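Local coordinates for protein yeast glycogen phosphorylase (Saccharomyces cerevisiae, PDB 1YGP) that belongs to the carbohydrate phosphorylase family of the GT-B clan and carries bound pyridoxal-5'-phosphate, at residues Lys583-Gly588 with Val691-Tyr696; Asp590-Glu595 with Arg648-Phe653; Tyr624-Met629 with Asp676-Asp681. One frame throughout, in Å; residues are numbered along the deposited sequence.

Interaction 1: residues Lys583-Gly588 with Val691-Tyr696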
loop_
_atom_site.group_PDB
_atom_site.type_symbol
_atom_site.label_atom_id
_atom_site.label_comp_id
_atom_site.label_asym_id
_atom_site.label_seq_id
_atom_site.Cartn_x
_atom_site.Cartn_y
_atom_site.Cartn_z
ATOM N N LYS A 583 -1.314 -32.576 6.221
ATOM C CA LYS A 583 -0.343 -33.111 5.287
ATOM C C LYS A 583 0.251 -31.932 4.539
ATOM O O LYS A 583 1.470 -31.766 4.507
ATOM C CB LYS A 583 -1.046 -34.046 4.319
ATOM C CG LYS A 583 -0.152 -34.778 3.354
ATOM C CD LYS A 583 -1.067 -35.348 2.319
ATOM C CE LYS A 583 -0.352 -36.244 1.330
ATOM N NZ LYS A 583 -1.316 -36.950 0.490
ATOM N N LYS A 584 -0.585 -31.074 3.942
ATOM C CA LYS A 584 -0.135 -29.894 3.222
ATOM C C LYS A 584 0.805 -29.095 4.119
ATOM O O LYS A 584 1.987 -28.934 3.804
ATOM C CB LYS A 584 -1.360 -29.073 2.818
ATOM C CG LYS A 584 -1.066 -27.878 1.909
ATOM C CD LYS A 584 -2.360 -27.216 1.419
ATOM C CE LYS A 584 -3.179 -26.529 2.526
ATOM N NZ LYS A 584 -4.524 -26.193 2.075
ATOM N N GLU A 585 0.331 -28.779 5.321
ATOM C CA GLU A 585 1.091 -28.051 6.320
ATOM C C GLU A 585 2.322 -28.835 6.771
ATOM O O GLU A 585 3.223 -28.259 7.374
ATOM C CB GLU A 585 0.148 -27.753 7.494
ATOM C CG GLU A 585 0.584 -26.680 8.511
ATOM C CD GLU A 585 -0.515 -26.224 9.483
ATOM O OE1 GLU A 585 -1.419 -25.506 9.038
ATOM O OE2 GLU A 585 -0.456 -26.567 10.673
ATOM N N ASN A 586 2.418 -30.142 6.516
ATOM C CA ASN A 586 3.608 -30.921 6.846
ATOM C C ASN A 586 4.451 -31.324 5.657
ATOM O O ASN A 586 5.074 -32.392 5.603
ATOM C CB ASN A 586 3.253 -32.190 7.585
ATOM C CG ASN A 586 3.876 -32.029 8.939
ATOM O OD1 ASN A 586 5.036 -32.354 9.204
ATOM N ND2 ASN A 586 3.071 -31.441 9.820
ATOM N N ASP A 587 4.417 -30.431 4.659
ATOM C CA ASP A 587 5.175 -30.563 3.426
ATOM C C ASP A 587 4.955 -31.938 2.786
ATOM O O ASP A 587 5.847 -32.772 2.595
ATOM C CB ASP A 587 6.670 -30.328 3.734
ATOM N N GLY A 588 3.679 -32.221 2.572
ATOM C CA GLY A 588 3.309 -33.437 1.895
ATOM C C GLY A 588 3.370 -34.652 2.793
ATOM O O GLY A 588 2.755 -35.650 2.408
ATOM N N VAL A 691 -1.321 -33.559 17.262
ATOM C CA VAL A 691 -1.010 -32.677 16.145
ATOM C C VAL A 691 -1.227 -31.257 16.666
ATOM O O VAL A 691 -2.141 -31.046 17.475
ATOM C CB VAL A 691 -1.973 -33.032 14.984
ATOM C CG1 VAL A 691 -1.871 -31.979 13.906
ATOM C CG2 VAL A 691 -1.630 -34.391 14.379
ATOM N N PHE A 692 -0.423 -30.269 16.288
ATOM C CA PHE A 692 -0.672 -28.891 16.692
ATOM C C PHE A 692 -0.849 -28.071 15.418
ATOM O O PHE A 692 0.060 -28.095 14.594
ATOM C CB PHE A 692 0.507 -28.337 17.479
ATOM C CG PHE A 692 0.295 -26.909 17.977
ATOM C CD1 PHE A 692 0.657 -25.820 17.189
ATOM C CD2 PHE A 692 -0.252 -26.687 19.241
ATOM C CE1 PHE A 692 0.469 -24.528 17.670
ATOM C CE2 PHE A 692 -0.438 -25.396 19.721
ATOM C CZ PHE A 692 -0.077 -24.314 18.930
ATOM N N VAL A 693 -1.926 -27.330 15.154
ATOM C CA VAL A 693 -2.029 -26.520 13.953
ATOM C C VAL A 693 -1.561 -25.083 14.175
ATOM O O VAL A 693 -2.083 -24.319 15.007
ATOM C CB VAL A 693 -3.465 -26.588 13.504
ATOM C CG1 VAL A 693 -3.749 -25.612 12.367
ATOM C CG2 VAL A 693 -3.718 -28.034 13.063
ATOM N N ALA A 694 -0.533 -24.660 13.433
ATOM C CA ALA A 694 -0.052 -23.297 13.564
ATOM C C ALA A 694 -0.957 -22.285 12.890
ATOM O O ALA A 694 -1.666 -22.570 11.923
ATOM C CB ALA A 694 1.311 -23.149 12.952
ATOM N N ASP A 695 -0.894 -21.108 13.536
ATOM C CA ASP A 695 -1.528 -19.848 13.140
ATOM C C ASP A 695 -2.979 -20.039 12.750
ATOM O O ASP A 695 -3.464 -19.694 11.685
ATOM C CB ASP A 695 -0.687 -19.255 12.004
ATOM C CG ASP A 695 -0.988 -17.835 11.558
ATOM O OD1 ASP A 695 -0.850 -16.912 12.356
ATOM O OD2 ASP A 695 -1.346 -17.653 10.398
ATOM N N TYR A 696 -3.652 -20.635 13.727
ATOM C CA TYR A 696 -5.067 -20.934 13.699
ATOM C C TYR A 696 -5.784 -19.618 13.602
ATOM O O TYR A 696 -5.687 -18.761 14.466
ATOM C CB TYR A 696 -5.413 -21.682 14.979
ATOM C CG TYR A 696 -6.883 -21.804 15.343
ATOM C CD1 TYR A 696 -7.734 -22.714 14.719
ATOM C CD2 TYR A 696 -7.351 -20.977 16.358
ATOM C CE1 TYR A 696 -9.064 -22.786 15.126
ATOM C CE2 TYR A 696 -8.669 -21.047 16.767
ATOM C CZ TYR A 696 -9.523 -21.950 16.156
ATOM O OH TYR A 696 -10.829 -22.025 16.623
#

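Interaction 2: residues Asp590-Glu595 with Arg648-Phe653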
loop_
_atom_site.group_PDB
_atom_site.type_symbol
_atom_site.label_atom_id
_atom_site.label_comp_id
_atom_site.label_asym_id
_atom_site.label_seq_id
_atom_site.Cartn_x
_atom_site.Cartn_y
_atom_site.Cartn_z
ATOM N N ASP A 590 2.123 -37.116 5.620
ATOM C CA ASP A 590 0.923 -37.316 6.414
ATOM C C ASP A 590 1.331 -37.538 7.870
ATOM O O ASP A 590 2.405 -38.107 8.098
ATOM C CB ASP A 590 0.126 -38.549 5.932
ATOM C CG ASP A 590 -0.928 -38.338 4.838
ATOM O OD1 ASP A 590 -1.798 -37.478 4.984
ATOM O OD2 ASP A 590 -0.904 -39.061 3.843
ATOM N N ILE A 591 0.567 -37.038 8.857
ATOM C CA ILE A 591 0.841 -37.347 10.257
ATOM C C ILE A 591 -0.197 -38.396 10.626
ATOM O O ILE A 591 0.119 -39.480 11.117
ATOM C CB ILE A 591 0.647 -36.154 11.253
ATOM C CG1 ILE A 591 1.403 -34.907 10.818
ATOM C CG2 ILE A 591 1.127 -36.608 12.642
ATOM C CD1 ILE A 591 2.928 -35.062 10.667
ATOM N N ILE A 592 -1.475 -38.082 10.384
ATOM C CA ILE A 592 -2.562 -38.979 10.752
ATOM C C ILE A 592 -2.600 -40.129 9.769
ATOM O O ILE A 592 -2.500 -39.914 8.555
ATOM C CB ILE A 592 -3.896 -38.203 10.745
ATOM C CG1 ILE A 592 -3.843 -37.180 11.867
ATOM C CG2 ILE A 592 -5.093 -39.130 10.930
ATOM C CD1 ILE A 592 -5.071 -36.265 11.933
ATOM N N ASN A 593 -2.762 -41.338 10.307
ATOM C CA ASN A 593 -2.824 -42.562 9.511
ATOM C C ASN A 593 -4.180 -42.684 8.819
ATOM O O ASN A 593 -5.177 -43.030 9.449
ATOM C CB ASN A 593 -2.578 -43.726 10.453
ATOM C CG ASN A 593 -2.527 -45.106 9.819
ATOM O OD1 ASN A 593 -1.529 -45.805 9.987
ATOM N ND2 ASN A 593 -3.551 -45.626 9.165
ATOM N N ARG A 594 -4.238 -42.452 7.511
ATOM C CA ARG A 594 -5.510 -42.428 6.795
ATOM C C ARG A 594 -6.325 -43.717 6.791
ATOM O O ARG A 594 -7.555 -43.674 6.720
ATOM C CB ARG A 594 -5.261 -41.985 5.353
ATOM C CG ARG A 594 -4.485 -40.668 5.303
ATOM C CD ARG A 594 -4.371 -40.150 3.892
ATOM N NE ARG A 594 -5.138 -38.927 3.749
ATOM C CZ ARG A 594 -4.644 -37.828 3.166
ATOM N NH1 ARG A 594 -3.415 -37.785 2.672
ATOM N NH2 ARG A 594 -5.394 -36.735 3.108
ATOM N N GLU A 595 -5.723 -44.907 6.863
ATOM C CA GLU A 595 -6.521 -46.130 6.931
ATOM C C GLU A 595 -7.103 -46.188 8.334
ATOM O O GLU A 595 -6.420 -45.757 9.263
ATOM N N ARG A 648 -7.883 -45.883 19.173
ATOM C CA ARG A 648 -7.381 -44.915 18.196
ATOM C C ARG A 648 -7.993 -43.509 18.229
ATOM O O ARG A 648 -9.195 -43.301 17.976
ATOM C CB ARG A 648 -7.559 -45.594 16.848
ATOM C CG ARG A 648 -6.862 -44.925 15.690
ATOM C CD ARG A 648 -6.734 -45.879 14.510
ATOM N NE ARG A 648 -5.502 -46.659 14.579
ATOM C CZ ARG A 648 -5.472 -47.962 14.876
ATOM N NH1 ARG A 648 -6.586 -48.662 15.138
ATOM N NH2 ARG A 648 -4.283 -48.566 14.924
ATOM N N LYS A 649 -7.107 -42.549 18.505
ATOM C CA LYS A 649 -7.438 -41.163 18.787
ATOM C C LYS A 649 -6.384 -40.272 18.141
ATOM O O LYS A 649 -5.252 -40.706 17.889
ATOM C CB LYS A 649 -7.411 -40.970 20.297
ATOM C CG LYS A 649 -8.048 -39.769 20.970
ATOM C CD LYS A 649 -7.501 -39.772 22.385
ATOM C CE LYS A 649 -8.302 -38.936 23.400
ATOM N NZ LYS A 649 -9.590 -39.508 23.779
ATOM N N VAL A 650 -6.751 -39.026 17.844
ATOM C CA VAL A 650 -5.862 -37.982 17.349
ATOM C C VAL A 650 -6.273 -36.768 18.166
ATOM O O VAL A 650 -7.446 -36.345 18.137
ATOM C CB VAL A 650 -6.078 -37.610 15.853
ATOM C CG1 VAL A 650 -5.131 -36.491 15.485
ATOM C CG2 VAL A 650 -5.757 -38.746 14.936
ATOM N N SER A 651 -5.346 -36.238 18.931
ATOM C CA SER A 651 -5.606 -34.992 19.624
ATOM C C SER A 651 -5.096 -33.820 18.767
ATOM O O SER A 651 -3.928 -33.741 18.352
ATOM C CB SER A 651 -4.910 -35.016 20.956
ATOM O OG SER A 651 -5.326 -36.141 21.726
ATOM N N ILE A 652 -5.998 -32.896 18.461
ATOM C CA ILE A 652 -5.718 -31.749 17.618
ATOM C C ILE A 652 -5.661 -30.521 18.520
ATOM O O ILE A 652 -6.646 -30.204 19.196
ATOM C CB ILE A 652 -6.853 -31.661 16.567
ATOM C CG1 ILE A 652 -6.889 -32.897 15.664
ATOM C CG2 ILE A 652 -6.643 -30.414 15.745
ATOM C CD1 ILE A 652 -5.721 -32.984 14.657
ATOM N N PHE A 653 -4.532 -29.831 18.621
ATOM C CA PHE A 653 -4.445 -28.609 19.408
ATOM C C PHE A 653 -4.180 -27.460 18.445
ATOM O O PHE A 653 -3.512 -27.626 17.419
ATOM C CB PHE A 653 -3.299 -28.665 20.413
ATOM C CG PHE A 653 -3.495 -29.623 21.577
ATOM C CD1 PHE A 653 -3.235 -30.991 21.423
ATOM C CD2 PHE A 653 -3.872 -29.132 22.829
ATOM C CE1 PHE A 653 -3.344 -31.860 22.515
ATOM C CE2 PHE A 653 -3.973 -30.016 23.913
ATOM C CZ PHE A 653 -3.712 -31.380 23.763
#

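Interaction 3: residues Tyr624-Met629 with Asp676-Asp681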
loop_
_atom_site.group_PDB
_atom_site.type_symbol
_atom_site.label_atom_id
_atom_site.label_comp_id
_atom_site.label_asym_id
_atom_site.label_seq_id
_atom_site.Cartn_x
_atom_site.Cartn_y
_atom_site.Cartn_z
ATOM N N TYR A 624 -0.700 -39.236 30.319
ATOM C CA TYR A 624 -1.209 -40.332 31.141
ATOM C C TYR A 624 -1.600 -41.523 30.275
ATOM O O TYR A 624 -1.087 -42.621 30.502
ATOM C CB TYR A 624 -2.444 -39.912 31.973
ATOM C CG TYR A 624 -3.117 -41.115 32.646
ATOM C CD1 TYR A 624 -2.569 -41.677 33.804
ATOM C CD2 TYR A 624 -4.226 -41.720 32.031
ATOM C CE1 TYR A 624 -3.121 -42.845 34.329
ATOM C CE2 TYR A 624 -4.777 -42.885 32.549
ATOM C CZ TYR A 624 -4.219 -43.441 33.697
ATOM O OH TYR A 624 -4.776 -44.595 34.213
ATOM N N ARG A 625 -2.491 -41.348 29.306
ATOM C CA ARG A 625 -2.908 -42.435 28.454
ATOM C C ARG A 625 -1.670 -43.060 27.830
ATOM O O ARG A 625 -1.495 -44.260 28.014
ATOM C CB ARG A 625 -3.845 -41.902 27.378
ATOM C CG ARG A 625 -4.273 -42.964 26.367
ATOM C CD ARG A 625 -4.981 -42.338 25.188
ATOM N NE ARG A 625 -6.420 -42.536 25.228
ATOM C CZ ARG A 625 -7.020 -43.202 24.234
ATOM N NH1 ARG A 625 -6.312 -43.705 23.203
ATOM N NH2 ARG A 625 -8.345 -43.319 24.232
ATOM N N TYR A 626 -0.760 -42.304 27.211
ATOM C CA TYR A 626 0.447 -42.846 26.589
ATOM C C TYR A 626 1.275 -43.716 27.550
ATOM O O TYR A 626 1.694 -44.834 27.221
ATOM C CB TYR A 626 1.314 -41.700 26.078
ATOM C CG TYR A 626 2.606 -42.154 25.431
ATOM C CD1 TYR A 626 2.565 -42.900 24.248
ATOM C CD2 TYR A 626 3.832 -41.790 25.996
ATOM C CE1 TYR A 626 3.758 -43.275 23.621
ATOM C CE2 TYR A 626 5.027 -42.162 25.373
ATOM C CZ TYR A 626 4.982 -42.900 24.187
ATOM O OH TYR A 626 6.160 -43.239 23.542
ATOM N N LEU A 627 1.499 -43.216 28.761
ATOM C CA LEU A 627 2.226 -43.953 29.779
ATOM C C LEU A 627 1.520 -45.255 30.144
ATOM O O LEU A 627 2.158 -46.301 30.301
ATOM C CB LEU A 627 2.382 -43.049 30.993
ATOM C CG LEU A 627 3.787 -42.616 31.374
ATOM C CD1 LEU A 627 4.721 -42.479 30.168
ATOM C CD2 LEU A 627 3.620 -41.320 32.132
ATOM N N ALA A 628 0.201 -45.220 30.213
ATOM C CA ALA A 628 -0.578 -46.400 30.490
ATOM C C ALA A 628 -0.474 -47.407 29.337
ATOM O O ALA A 628 -0.276 -48.603 29.560
ATOM C CB ALA A 628 -2.017 -45.974 30.692
ATOM N N MET A 629 -0.511 -46.955 28.085
ATOM C CA MET A 629 -0.433 -47.816 26.911
ATOM C C MET A 629 0.884 -48.558 26.858
ATOM O O MET A 629 0.949 -49.777 26.721
ATOM C CB MET A 629 -0.505 -47.045 25.622
ATOM C CG MET A 629 -1.676 -46.137 25.401
ATOM S SD MET A 629 -1.457 -45.462 23.743
ATOM C CE MET A 629 -2.815 -46.319 23.000
ATOM N N ASP A 676 6.163 -35.204 19.348
ATOM C CA ASP A 676 7.338 -35.836 18.795
ATOM C C ASP A 676 7.637 -37.206 19.335
ATOM O O ASP A 676 8.112 -38.020 18.553
ATOM C CB ASP A 676 8.570 -34.973 18.992
ATOM C CG ASP A 676 8.743 -33.956 17.870
ATOM O OD1 ASP A 676 8.212 -34.156 16.769
ATOM O OD2 ASP A 676 9.429 -32.957 18.096
ATOM N N ILE A 677 7.372 -37.537 20.594
ATOM C CA ILE A 677 7.638 -38.877 21.124
ATOM C C ILE A 677 6.544 -39.872 20.710
ATOM O O ILE A 677 6.826 -40.908 20.099
ATOM C CB ILE A 677 7.783 -38.712 22.660
ATOM C CG1 ILE A 677 9.146 -38.060 22.878
ATOM C CG2 ILE A 677 7.655 -40.017 23.426
ATOM C CD1 ILE A 677 9.406 -37.514 24.304
ATOM N N VAL A 678 5.275 -39.517 20.938
ATOM C CA VAL A 678 4.114 -40.352 20.658
ATOM C C VAL A 678 3.935 -40.584 19.167
ATOM O O VAL A 678 3.767 -41.717 18.742
ATOM C CB VAL A 678 2.879 -39.668 21.255
ATOM C CG1 VAL A 678 1.619 -40.439 20.906
ATOM C CG2 VAL A 678 3.045 -39.580 22.772
ATOM N N ASN A 679 4.041 -39.572 18.317
ATOM C CA ASN A 679 3.821 -39.782 16.895
ATOM C C ASN A 679 4.855 -40.676 16.258
ATOM O O ASN A 679 4.622 -41.347 15.244
ATOM C CB ASN A 679 3.840 -38.479 16.117
ATOM C CG ASN A 679 2.644 -37.564 16.323
ATOM O OD1 ASN A 679 1.546 -37.953 16.719
ATOM N ND2 ASN A 679 2.818 -36.281 16.066
ATOM N N ASN A 680 6.029 -40.722 16.870
ATOM C CA ASN A 680 7.098 -41.472 16.250
ATOM C C ASN A 680 7.412 -42.736 17.009
ATOM O O ASN A 680 8.421 -43.399 16.744
ATOM C CB ASN A 680 8.320 -40.570 16.145
ATOM C CG ASN A 680 7.987 -39.339 15.317
ATOM O OD1 ASN A 680 7.460 -39.414 14.207
ATOM N ND2 ASN A 680 8.212 -38.137 15.821
ATOM N N ASP A 681 6.541 -43.144 17.932
ATOM C CA ASP A 681 6.783 -44.361 18.673
ATOM C C ASP A 681 6.057 -45.580 18.119
ATOM O O ASP A 681 4.920 -45.919 18.458
ATOM C CB ASP A 681 6.399 -44.144 20.119
ATOM C CG ASP A 681 6.559 -45.397 20.952
ATOM O OD1 ASP A 681 7.544 -46.113 20.773
ATOM O OD2 ASP A 681 5.667 -45.653 21.754
#

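Interaction 1: residues Lys583-Gly588 with Val691-Tyr696
The carboxylate of Glu-585 is the flat group of this contact, and it meets the backbone where Val-693 passes into Ala-694. Glu-585 OE2 faces Val-693 CA at 3.6 Å, whereas the amide of Ala-694 stands off to one side of the carboxylate plane. From there Ala-694 N gives Glu-585 OE2 a weak hydrogen bond, 3.4 Å long and bent to 143°. Val-693 CG1 flanks both oxygens, at 3.8 Å from Glu-585 OE2 and 4.1 Å from Glu-585 OE1, and the two side chains cross nearly at right angles. Glu-585 gets there by stretching out: its CB points toward the 691-696 segment, CG is anti to the backbone N (chi1 -164°) and the chain stays extended beyond it.

Its own backbone is turning at this point. A Schellman motif closes the helix, with Asp-587 at positive phi, and Lys-583 O accepts from both Asn-586 N and Gly-588 N.

Glu-585, in the turn that follows helix 562-584, reaches Val-693 and Ala-694 where the chain leaves strand 688-693, an outermost strand of the parallel sheet within this chain. Lys-700 of helix 698-704 touches both Glu-585 and Val-693, strand 197-201 packs on Phe-692 and Ala-694, and the chain runs on to Tyr-696 in the pyridoxal-5'-phosphate pocket.

Interaction 2: residues Asp590-Glu595 with Arg648-Phe653
Ile-592 and Val-650 point their CB atoms at each other and meet at a slant, the isoleucine set astride the fork of the valine. Ile-592 CG1 is 3.9 Å from both Val-650 CG1 and Val-650 CG2, so it faces the gap between the two methyls. Its terminal methyl then leans to one branch, with Ile-592 CD1 3.6 Å from Val-650 CG1 against 4.0 Å from Val-650 CG2. An extended outer torsion (chi2 176°) carries CD1 that far across. Ile-652 lies two residues further along the strand. Its CB does not point at the loop, but the end of its chain comes nearer, bringing Ile-652 CD1 to 4.3 Å from Ile-592 CD1.

Ile-592 is also touched by Phe-602 of strand 601-606 and Ile-582 of helix 562-584, and therefore sits between sheet and helix. Arg-594 NH1 forms a salt bridge with Asp-590 OD1 at 2.8 Å inside the loop, and Arg-594 NH2 forms another with Asp-580 of helix 562-584.

Between the two segments the contact is wholly apolar and buried, without a hydrogen bond. Its fit depends on methyl shape and burial, while the polar ties of the loop lie elsewhere.

Interaction 3: residues Tyr624-Met629 with Asp676-Asp681
Asp-681 OD2 is gripped by two groups from helix 615-634: the hydroxyl of Tyr-626 and the ammonium of Lys-630. The hydroxyl bond is weak, with Tyr-626 OH 3.0 Å from Asp-681 OD2; Lys-630 NZ makes a salt bridge to the same oxygen and also a weak hydrogen bond to the tyrosine hydroxyl. Ser-683 OG pairs with the other oxygen, Asp-681 OD1, and so fixes the rotation of the carboxylate. The lysine would tend to favour the charged form of the acid.

OD2 comes in at the ring edge, near the ring plane, yet the carboxylate itself is turned almost perpendicular to the ring, at 86°. Over one face of the ring sits Val-678: its CG2 lies 3.7 Å from the centroid of the Tyr-626 ring, only 11° off the normal, a clear CH-pi contact. Ile-677 completes the set from an oblique direction, its CG2 3.6 Å from Tyr-626 OH and 3.9 Å from Tyr-626 CE2. The ring reaches all three because CG is anti to the backbone N (chi1 179°), which extends it away from its own helix.

Asp-681 is placed by the turn after helix 662-678. A type I turn runs from Val-678 to Asp-681, and Asn-680 ND2 bonds Asp-676 O at 2.7 Å.

Val-678 also rests on Leu-688 of strand 688-693. Helix 662-678 makes the crossover between the parallel neighbours 649-654 and 688-693, a beta-alpha-beta unit consistent with the Rossmann-like domains of the GT-B fold, and here it packs on helix 615-634.

In the fold
All three contacts gather round one edge of the six-stranded parallel sheet. Interaction 2 is its buried, purely apolar member, while interactions 1 and 3 are only partly buried and each bring in a carboxylate. The acids do different work: the donor is a backbone amide in interaction 1, side chains in interaction 3. Interactions 1 and 2 use neighbouring strands, joined by Val-691 N to Ser-651 O and Val-693 N to Phe-653 O, both 2.8 Å and probable hydrogen bonds. Interaction 3 sets helix 615-634 against the last residues of 662-678 and the turn after it, and touches interaction 2 where Ile-591 packs on Asn-679 and Lys-649 on Arg-625.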